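Local coordinates for protein N-hydroxyarylamine O-acetyltransferase (Bacillus cereus, PDB 4DMO) that probably transfers acetyl groups from acetyl-coenzyme A to arylamines and N-hydroxyarylamines, using an unusual cysteine-histidine-glutamate catalytic triad, at residues L70-N75 / K203-H208; T77-L82 / V89-G94; S108-T113 / L123-F128. One frame throughout, in Å; residues are numbered along the deposited sequence.

Contacts 1 and 3 bring together the catalytic triad of this arylamine N-acetyltransferase, and contact 2 lies further along the same helix. Helix 71-84 begins in contact 1 with Cys71, whose SG lies 3.6 Å from ND1 of His110 in contact 3; Glu125, also in contact 3, completes the Cys-His-Glu set. Contact 2 lays residues 77-82 on strand 88-98, the sheet neighbour of the strand bearing His110, the centres of contacts 2 and 3 being about 8 Å apart. Asn75 ties contact 1 to contact 3: its ND2 lies 2.9 Å from Glu125 OE2 and probably bonds to it, a second-shell hold on the carboxylate. The bound piperidinium sulfonate sits apart, about 11 Å from the side chain of Phe128.

Contact 1: residues L70-N75 / K203-H208; sequences LCYELN and KIIVEH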
loop_
_atom_site.group_PDB
_atom_site.type_symbol
_atom_site.label_atom_id
_atom_site.label_comp_id
_atom_site.label_asym_id
_atom_site.label_seq_id
_atom_site.Cartn_x
_atom_site.Cartn_y
_atom_site.Cartn_z
ATOM N N LEU A 70 0.792 -5.219 4.216
ATOM C CA LEU A 70 -0.532 -4.807 3.767
ATOM C C LEU A 70 -0.733 -3.311 4.028
ATOM O O LEU A 70 0.173 -2.632 4.508
ATOM C CB LEU A 70 -1.618 -5.646 4.483
ATOM C CG LEU A 70 -1.518 -7.164 4.188
ATOM C CD1 LEU A 70 -2.591 -7.981 4.869
ATOM C CD2 LEU A 70 -1.539 -7.463 2.690
ATOM N N CYS A 71 -1.921 -2.803 3.694
ATOM C CA CYS A 71 -2.178 -1.380 3.685
ATOM C C CYS A 71 -1.876 -0.737 5.037
ATOM O O CYS A 71 -1.368 0.363 5.081
ATOM C CB CYS A 71 -3.633 -1.092 3.264
ATOM S SG CYS A 71 -4.857 -1.620 4.428
ATOM N N TYR A 72 -2.200 -1.432 6.129
ATOM C CA TYR A 72 -2.033 -0.901 7.467
ATOM C C TYR A 72 -0.598 -0.987 7.940
ATOM O O TYR A 72 -0.299 -0.559 9.063
ATOM C CB TYR A 72 -2.962 -1.634 8.476
ATOM C CG TYR A 72 -2.846 -3.154 8.430
ATOM C CD1 TYR A 72 -3.813 -3.930 7.786
ATOM C CD2 TYR A 72 -1.751 -3.802 8.971
ATOM C CE1 TYR A 72 -3.697 -5.331 7.716
ATOM C CE2 TYR A 72 -1.628 -5.189 8.903
ATOM C CZ TYR A 72 -2.600 -5.945 8.292
ATOM O OH TYR A 72 -2.460 -7.297 8.222
ATOM N N GLU A 73 0.269 -1.583 7.114
ATOM C CA GLU A 73 1.707 -1.542 7.347
ATOM C C GLU A 73 2.404 -0.585 6.358
ATOM O O GLU A 73 3.264 0.196 6.752
ATOM C CB GLU A 73 2.315 -2.954 7.262
ATOM C CG GLU A 73 1.770 -3.940 8.285
ATOM C CD GLU A 73 2.151 -5.403 7.987
ATOM O OE1 GLU A 73 2.821 -6.047 8.818
ATOM O OE2 GLU A 73 1.794 -5.912 6.912
ATOM N N LEU A 74 2.056 -0.639 5.074
ATOM C CA LEU A 74 2.781 0.184 4.073
ATOM C C LEU A 74 2.429 1.653 4.227
ATOM O O LEU A 74 3.302 2.506 4.168
ATOM C CB LEU A 74 2.512 -0.263 2.630
ATOM C CG LEU A 74 2.874 -1.724 2.299
ATOM C CD1 LEU A 74 2.687 -2.117 0.823
ATOM C CD2 LEU A 74 4.283 -2.000 2.710
ATOM N N ASN A 75 1.157 1.975 4.439
ATOM C CA ASN A 75 0.800 3.377 4.539
ATOM C C ASN A 75 1.290 4.058 5.822
ATOM O O ASN A 75 1.776 5.198 5.770
ATOM C CB ASN A 75 -0.698 3.583 4.293
ATOM C CG ASN A 75 -1.032 3.487 2.845
ATOM O OD1 ASN A 75 -0.265 3.927 2.004
ATOM N ND2 ASN A 75 -2.154 2.857 2.529
ATOM N N LYS A 203 -6.050 -6.268 13.225
ATOM C CA LYS A 203 -6.802 -7.287 13.914
ATOM C C LYS A 203 -7.928 -7.722 13.028
ATOM O O LYS A 203 -8.188 -8.916 12.898
ATOM C CB LYS A 203 -7.330 -6.762 15.258
ATOM C CG LYS A 203 -7.918 -7.844 16.194
ATOM C CD LYS A 203 -8.523 -7.243 17.503
ATOM C CE LYS A 203 -9.218 -8.298 18.422
ATOM N NZ LYS A 203 -8.253 -9.248 19.112
ATOM N N ILE A 204 -8.618 -6.759 12.427
ATOM C CA ILE A 204 -9.727 -7.066 11.540
ATOM C C ILE A 204 -9.260 -7.941 10.380
ATOM O O ILE A 204 -9.840 -8.989 10.106
ATOM C CB ILE A 204 -10.381 -5.776 11.006
ATOM C CG1 ILE A 204 -11.151 -5.095 12.132
ATOM C CG2 ILE A 204 -11.317 -6.093 9.857
ATOM C CD1 ILE A 204 -11.378 -3.626 11.923
ATOM N N ILE A 205 -8.211 -7.518 9.693
ATOM C CA ILE A 205 -7.722 -8.262 8.537
ATOM C C ILE A 205 -7.111 -9.625 8.969
ATOM O O ILE A 205 -7.273 -10.643 8.284
ATOM C CB ILE A 205 -6.685 -7.406 7.716
ATOM C CG1 ILE A 205 -7.358 -6.184 7.042
ATOM C CG2 ILE A 205 -5.974 -8.256 6.691
ATOM C CD1 ILE A 205 -8.519 -6.488 6.122
ATOM N N VAL A 206 -6.448 -9.687 10.115
ATOM C CA VAL A 206 -6.005 -11.005 10.592
ATOM C C VAL A 206 -7.154 -11.982 10.960
ATOM O O VAL A 206 -7.097 -13.181 10.640
ATOM C CB VAL A 206 -5.075 -10.884 11.810
ATOM C CG1 VAL A 206 -4.896 -12.275 12.490
ATOM C CG2 VAL A 206 -3.723 -10.331 11.374
ATOM N N GLU A 207 -8.185 -11.465 11.631
ATOM C CA GLU A 207 -9.189 -12.309 12.309
ATOM C C GLU A 207 -10.493 -12.508 11.546
ATOM O O GLU A 207 -11.032 -13.609 11.494
ATOM C CB GLU A 207 -9.507 -11.742 13.693
ATOM C CG GLU A 207 -8.340 -11.856 14.686
ATOM C CD GLU A 207 -8.572 -11.090 15.980
ATOM O OE1 GLU A 207 -9.624 -10.450 16.108
ATOM O OE2 GLU A 207 -7.692 -11.102 16.860
ATOM N N HIS A 208 -11.028 -11.444 10.981
ATOM C CA HIS A 208 -12.344 -11.529 10.365
ATOM C C HIS A 208 -12.392 -12.704 9.407
ATOM O O HIS A 208 -11.403 -13.028 8.772
ATOM C CB HIS A 208 -12.669 -10.238 9.658
ATOM C CG HIS A 208 -14.121 -10.047 9.378
ATOM N ND1 HIS A 208 -14.822 -10.856 8.504
ATOM C CD2 HIS A 208 -15.002 -9.114 9.818
ATOM C CE1 HIS A 208 -16.071 -10.433 8.421
ATOM N NE2 HIS A 208 -16.207 -9.377 9.209
#
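Ile205 comes up to the rim of the Tyr72 ring from the last turn of helix 195-207. Its CG2 lies in the ring plane at the edge, while CB is the nearest atom, 3.6 Å from Tyr72 CE1. CG1 meets the same CE1 at 3.8 Å, so the branch point of the isoleucine straddles one corner of the ring, and the end of the CG1 branch then leads away from it. The tyrosine is set up for this by its first torsion (chi1 52°), which places CG between its own backbone N and carbonyl carbon. Leu70 packs on one face of that ring, its CB 3.8 Å above the plane and offset toward the rim, and its CD1 reaches out to Ile205 CG2 at 3.9 Å. The contact is thus a small, buried apolar triangle with no hydrogen bond across it, joining the N-terminal end of helix 71-84 to the C-terminal end of helix 195-207. Leu70 is the N-cap of the helix that carries the catalytic Cys71; its backbone N donates to Glu73 OE2 over 3.0 Å on the anti lone pair, tying the Glu73 side chain back to the N-cap residue. Glu73 OE1 forms a salt bridge with Lys61 and accepts a hydrogen bond from Asn44. Around the triangle, Ile45 of helix 43-46 touches Leu70, Tyr72 and Ile205, Phe213 of a loop packs on Leu70 and Ile205, and Val106 of strand 103-117 also lies against Ile205.

Contact 2: residues T77-L82 / V89-G94; sequences TMYYFL and VHLVSG
Leu91 sits over the centre of one face of the Tyr79 ring, a CH-pi contact with CG 4.1 Å from the ring centroid and 9° off its normal. The contact lies in an alpha-beta unit in which helix 71-84 is followed by strand 88-98 running back along it, the two short segments nearly antiparallel at 164° with their axes 8.5 Å apart. Tyr79 and Leu91 cross at about a right angle, and Leu91 CD2 also touches Tyr79 CB. On the CE1 side of the ring, Val89 CG2 approaches Tyr79 CE1 to 3.6 Å. The other valine methyl faces the next turn of the helix, with CG1 3.7 Å from Leu82 CB, so Val89 fills the notch between the two helical residues. Tyr79 reaches the strand because its CG stands anti to the backbone N (chi1 168°), and Thr113 of strand 103-117 lies against it too. Outward, Tyr80 turns one ring face to Tyr79 CD2, and its hydroxyl is tied to Glu195; Leu82 is backed by Leu27 of helix 27-37. At the far end of the Tyr79 ring, a water lying in the ring plane joins the hydroxyl to the strand: it is 2.9 Å from Tyr79 OH and donates to Val89 O at 2.6 Å.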
loop_
_atom_site.group_PDB
_atom_site.type_symbol
_atom_site.label_atom_id
_atom_site.label_comp_id
_atom_site.label_asym_id
_atom_site.label_seq_id
_atom_site.Cartn_x
_atom_site.Cartn_y
_atom_site.Cartn_z
ATOM N N THR A 77 4.014 3.125 7.305
ATOM C CA THR A 77 5.442 3.252 7.024
ATOM C C THR A 77 5.741 4.569 6.317
ATOM O O THR A 77 6.686 5.254 6.666
ATOM C CB THR A 77 5.975 2.093 6.137
ATOM O OG1 THR A 77 5.810 0.863 6.820
ATOM C CG2 THR A 77 7.452 2.263 5.817
ATOM N N MET A 78 4.952 4.887 5.288
ATOM C CA MET A 78 5.171 6.084 4.484
ATOM C C MET A 78 4.825 7.308 5.337
ATOM O O MET A 78 5.568 8.278 5.415
ATOM C CB MET A 78 4.334 6.024 3.207
ATOM C CG MET A 78 4.284 7.328 2.402
ATOM S SD MET A 78 5.882 7.882 1.752
ATOM C CE MET A 78 6.084 6.779 0.374
ATOM N N TYR A 79 3.708 7.219 6.023
ATOM C CA TYR A 79 3.355 8.212 7.016
ATOM C C TYR A 79 4.556 8.612 7.907
ATOM O O TYR A 79 4.884 9.791 7.979
ATOM C CB TYR A 79 2.222 7.657 7.870
ATOM C CG TYR A 79 1.944 8.442 9.118
ATOM C CD1 TYR A 79 1.352 9.680 9.043
ATOM C CD2 TYR A 79 2.252 7.924 10.380
ATOM C CE1 TYR A 79 1.083 10.404 10.173
ATOM C CE2 TYR A 79 1.977 8.635 11.517
ATOM C CZ TYR A 79 1.388 9.882 11.402
ATOM O OH TYR A 79 1.109 10.623 12.507
ATOM N N TYR A 80 5.208 7.652 8.577
ATOM C CA TYR A 80 6.354 7.972 9.451
ATOM C C TYR A 80 7.497 8.621 8.698
ATOM O O TYR A 80 8.072 9.605 9.173
ATOM C CB TYR A 80 6.889 6.743 10.209
ATOM C CG TYR A 80 5.896 6.183 11.205
ATOM C CD1 TYR A 80 5.446 6.932 12.278
ATOM C CD2 TYR A 80 5.377 4.915 11.034
ATOM C CE1 TYR A 80 4.533 6.414 13.147
ATOM C CE2 TYR A 80 4.477 4.398 11.884
ATOM C CZ TYR A 80 4.046 5.142 12.944
ATOM O OH TYR A 80 3.128 4.601 13.807
ATOM N N PHE A 81 7.798 8.120 7.511
ATOM C CA PHE A 81 8.824 8.743 6.706
ATOM C C PHE A 81 8.463 10.189 6.410
ATOM O O PHE A 81 9.325 11.078 6.496
ATOM C CB PHE A 81 8.992 8.040 5.385
ATOM C CG PHE A 81 9.892 8.767 4.449
ATOM C CD1 PHE A 81 11.257 8.729 4.621
ATOM C CD2 PHE A 81 9.376 9.519 3.419
ATOM C CE1 PHE A 81 12.098 9.413 3.759
ATOM C CE2 PHE A 81 10.210 10.206 2.557
ATOM C CZ PHE A 81 11.572 10.144 2.730
ATOM N N LEU A 82 7.198 10.416 6.051
ATOM C CA LEU A 82 6.741 11.759 5.645
ATOM C C LEU A 82 6.763 12.717 6.835
ATOM O O LEU A 82 7.144 13.872 6.694
ATOM C CB LEU A 82 5.334 11.711 5.019
ATOM C CG LEU A 82 5.275 11.033 3.644
ATOM C CD1 LEU A 82 3.855 10.949 3.115
ATOM C CD2 LEU A 82 6.146 11.761 2.638
ATOM N N VAL A 89 1.224 15.429 7.993
ATOM C CA VAL A 89 0.555 14.202 7.565
ATOM C C VAL A 89 -0.350 13.602 8.627
ATOM O O VAL A 89 -0.176 13.826 9.835
ATOM C CB VAL A 89 1.590 13.136 7.114
ATOM C CG1 VAL A 89 2.182 13.509 5.762
ATOM C CG2 VAL A 89 2.680 12.942 8.148
ATOM N N HIS A 90 -1.319 12.823 8.167
ATOM C CA HIS A 90 -2.275 12.190 9.070
ATOM C C HIS A 90 -2.734 10.845 8.496
ATOM O O HIS A 90 -2.794 10.667 7.297
ATOM C CB HIS A 90 -3.481 13.118 9.271
ATOM C CG HIS A 90 -3.097 14.543 9.562
ATOM N ND1 HIS A 90 -2.858 15.007 10.841
ATOM C CD2 HIS A 90 -2.916 15.607 8.737
ATOM C CE1 HIS A 90 -2.531 16.288 10.788
ATOM N NE2 HIS A 90 -2.556 16.676 9.524
ATOM N N LEU A 91 -3.073 9.912 9.365
ATOM C CA LEU A 91 -3.645 8.658 8.945
ATOM C C LEU A 91 -5.160 8.813 8.887
ATOM O O LEU A 91 -5.758 9.604 9.626
ATOM C CB LEU A 91 -3.286 7.544 9.927
ATOM C CG LEU A 91 -1.847 7.050 9.941
ATOM C CD1 LEU A 91 -1.679 5.940 10.943
ATOM C CD2 LEU A 91 -1.467 6.571 8.561
ATOM N N VAL A 92 -5.769 8.058 7.982
ATOM C CA VAL A 92 -7.210 7.982 7.890
ATOM C C VAL A 92 -7.608 6.530 7.754
ATOM O O VAL A 92 -6.808 5.672 7.320
ATOM C CB VAL A 92 -7.751 8.776 6.689
ATOM C CG1 VAL A 92 -7.449 10.261 6.876
ATOM C CG2 VAL A 92 -7.163 8.263 5.408
ATOM N N SER A 93 -8.860 6.274 8.119
ATOM C CA SER A 93 -9.426 4.943 8.111
ATOM C C SER A 93 -10.510 4.869 7.057
ATOM O O SER A 93 -11.231 5.834 6.827
ATOM C CB SER A 93 -10.004 4.613 9.496
ATOM O OG SER A 93 -10.906 3.519 9.456
ATOM N N GLY A 94 -10.649 3.699 6.456
ATOM C CA GLY A 94 -11.658 3.481 5.454
ATOM C C GLY A 94 -11.949 2.018 5.256
ATOM O O GLY A 94 -11.480 1.167 6.006
HETATM O O HOH W 1 0.335 13.409 12.390
#

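Contact 3: residues S108-T113 / L123-F128; sequences SGHIAT and LIEVGF
Thr113 and Ile124 form an antiparallel hydrogen-bonded pair of the hairpin 103-117/120-124, gripped by Ile124 N to Thr113 O at 2.7 Å and by a long, weak return bond. A water supports the weaker side, accepting from Thr113 OG1 and donating to Ile124 O. Beyond Ile124 the two chains separate, and side chains take over. His110 and Glu125, two members of the catalytic triad, approach from opposite directions: His110 NE2 donates to Glu125 OE1 at 2.9 Å with an N-H...O angle of 160°. The oxygen lies in the imidazole plane, but the ring meets the carboxylate on its syn side, 31° out of the carboxylate plane. A bend at chi2 (56°) brings the acid round to the ring. Its second oxygen is held as well, for Gly127 N donates to the anti lone pair of Glu125 OE2 at 2.8 Å, which limits rotation of the group. Ala112 CB packs 3.5 Å from Glu125 OE1, and Phe128 CD2 lies 4.0 Å from His110 CE1. In the sheet, Gly109 and His110 form a classic beta bulge opposite Gly94 of strand 88-98; Tyr186 of strand 183-188 adjoins both rings, while Met78 of helix 71-84 packs on Ile124 and Val126.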
loop_
_atom_site.group_PDB
_atom_site.type_symbol
_atom_site.label_atom_id
_atom_site.label_comp_id
_atom_site.label_asym_id
_atom_site.label_seq_id
_atom_site.Cartn_x
_atom_site.Cartn_y
_atom_site.Cartn_z
ATOM N N SER A 108 -13.597 -1.109 7.890
ATOM C CA SER A 108 -12.460 -0.435 8.498
ATOM C C SER A 108 -11.194 -1.231 8.366
ATOM O O SER A 108 -10.313 -1.194 9.228
ATOM C CB SER A 108 -12.766 -0.113 9.951
ATOM O OG SER A 108 -13.923 0.698 10.024
ATOM N N GLY A 109 -11.104 -1.940 7.250
ATOM C CA GLY A 109 -9.935 -2.726 6.919
ATOM C C GLY A 109 -8.816 -1.919 6.274
ATOM O O GLY A 109 -7.696 -2.405 6.147
ATOM N N HIS A 110 -9.096 -0.686 5.867
ATOM C CA HIS A 110 -8.089 0.084 5.165
ATOM C C HIS A 110 -7.536 1.233 5.989
ATOM O O HIS A 110 -8.240 1.893 6.764
ATOM C CB HIS A 110 -8.631 0.637 3.832
ATOM C CG HIS A 110 -7.568 1.166 2.907
ATOM N ND1 HIS A 110 -6.793 0.339 2.116
ATOM C CD2 HIS A 110 -7.159 2.433 2.626
ATOM C CE1 HIS A 110 -5.961 1.070 1.389
ATOM N NE2 HIS A 110 -6.177 2.346 1.669
ATOM N N ILE A 111 -6.258 1.487 5.786
ATOM C CA ILE A 111 -5.610 2.646 6.363
ATOM C C ILE A 111 -4.856 3.329 5.267
ATOM O O ILE A 111 -4.306 2.666 4.407
ATOM C CB ILE A 111 -4.614 2.263 7.430
ATOM C CG1 ILE A 111 -5.325 1.595 8.594
ATOM C CG2 ILE A 111 -3.796 3.480 7.879
ATOM C CD1 ILE A 111 -6.195 2.512 9.398
ATOM N N ALA A 112 -4.823 4.651 5.299
ATOM C CA ALA A 112 -4.101 5.446 4.302
ATOM C C ALA A 112 -3.610 6.724 4.953
ATOM O O ALA A 112 -3.862 6.984 6.139
ATOM C CB ALA A 112 -4.990 5.766 3.112
ATOM N N THR A 113 -2.918 7.527 4.162
ATOM C CA THR A 113 -2.250 8.716 4.643
ATOM C C THR A 113 -2.752 9.955 3.911
ATOM O O THR A 113 -2.910 9.927 2.695
ATOM C CB THR A 113 -0.738 8.588 4.369
ATOM O OG1 THR A 113 -0.221 7.402 4.980
ATOM C CG2 THR A 113 0.012 9.785 4.904
ATOM N N LEU A 123 -4.140 12.749 -0.870
ATOM C CA LEU A 123 -4.128 11.376 -0.391
ATOM C C LEU A 123 -2.821 10.732 -0.831
ATOM O O LEU A 123 -2.507 10.693 -2.027
ATOM C CB LEU A 123 -5.285 10.614 -0.998
ATOM C CG LEU A 123 -5.489 9.134 -0.707
ATOM C CD1 LEU A 123 -5.987 8.907 0.720
ATOM C CD2 LEU A 123 -6.474 8.604 -1.719
ATOM N N ILE A 124 -2.061 10.229 0.137
ATOM C CA ILE A 124 -0.859 9.454 -0.158
ATOM C C ILE A 124 -1.141 7.938 -0.040
ATOM O O ILE A 124 -1.321 7.403 1.061
ATOM C CB ILE A 124 0.282 9.867 0.796
ATOM C CG1 ILE A 124 0.428 11.401 0.790
ATOM C CG2 ILE A 124 1.579 9.140 0.437
ATOM C CD1 ILE A 124 0.631 12.038 -0.621
ATOM N N GLU A 125 -1.178 7.261 -1.181
ATOM C CA GLU A 125 -1.590 5.862 -1.221
ATOM C C GLU A 125 -0.509 4.980 -1.812
ATOM O O GLU A 125 -0.270 4.973 -3.026
ATOM C CB GLU A 125 -2.899 5.690 -2.012
ATOM C CG GLU A 125 -3.416 4.271 -2.068
ATOM C CD GLU A 125 -3.620 3.681 -0.682
ATOM O OE1 GLU A 125 -4.561 4.124 0.021
ATOM O OE2 GLU A 125 -2.854 2.751 -0.318
ATOM N N VAL A 126 0.114 4.195 -0.929
ATOM C CA VAL A 126 1.176 3.276 -1.324
ATOM C C VAL A 126 0.889 1.808 -0.934
ATOM O O VAL A 126 1.741 0.928 -1.150
ATOM C CB VAL A 126 2.525 3.726 -0.730
ATOM C CG1 VAL A 126 2.832 5.120 -1.227
ATOM C CG2 VAL A 126 2.472 3.693 0.788
ATOM N N GLY A 127 -0.328 1.535 -0.441
ATOM C CA GLY A 127 -0.633 0.235 0.119
ATOM C C GLY A 127 -1.819 -0.529 -0.414
ATOM O O GLY A 127 -2.161 -1.595 0.114
ATOM N N PHE A 128 -2.432 -0.015 -1.461
ATOM C CA PHE A 128 -3.684 -0.573 -1.981
ATOM C C PHE A 128 -3.378 -1.639 -3.008
ATOM O O PHE A 128 -3.767 -1.518 -4.173
ATOM C CB PHE A 128 -4.523 0.538 -2.655
ATOM C CG PHE A 128 -5.952 0.159 -2.957
ATOM C CD1 PHE A 128 -6.596 0.680 -4.061
ATOM C CD2 PHE A 128 -6.659 -0.691 -2.125
ATOM C CE1 PHE A 128 -7.929 0.353 -4.346
ATOM C CE2 PHE A 128 -7.975 -1.016 -2.401
ATOM C CZ PHE A 128 -8.612 -0.479 -3.517
HETATM O O HOH W 2 0.799 6.506 2.660
#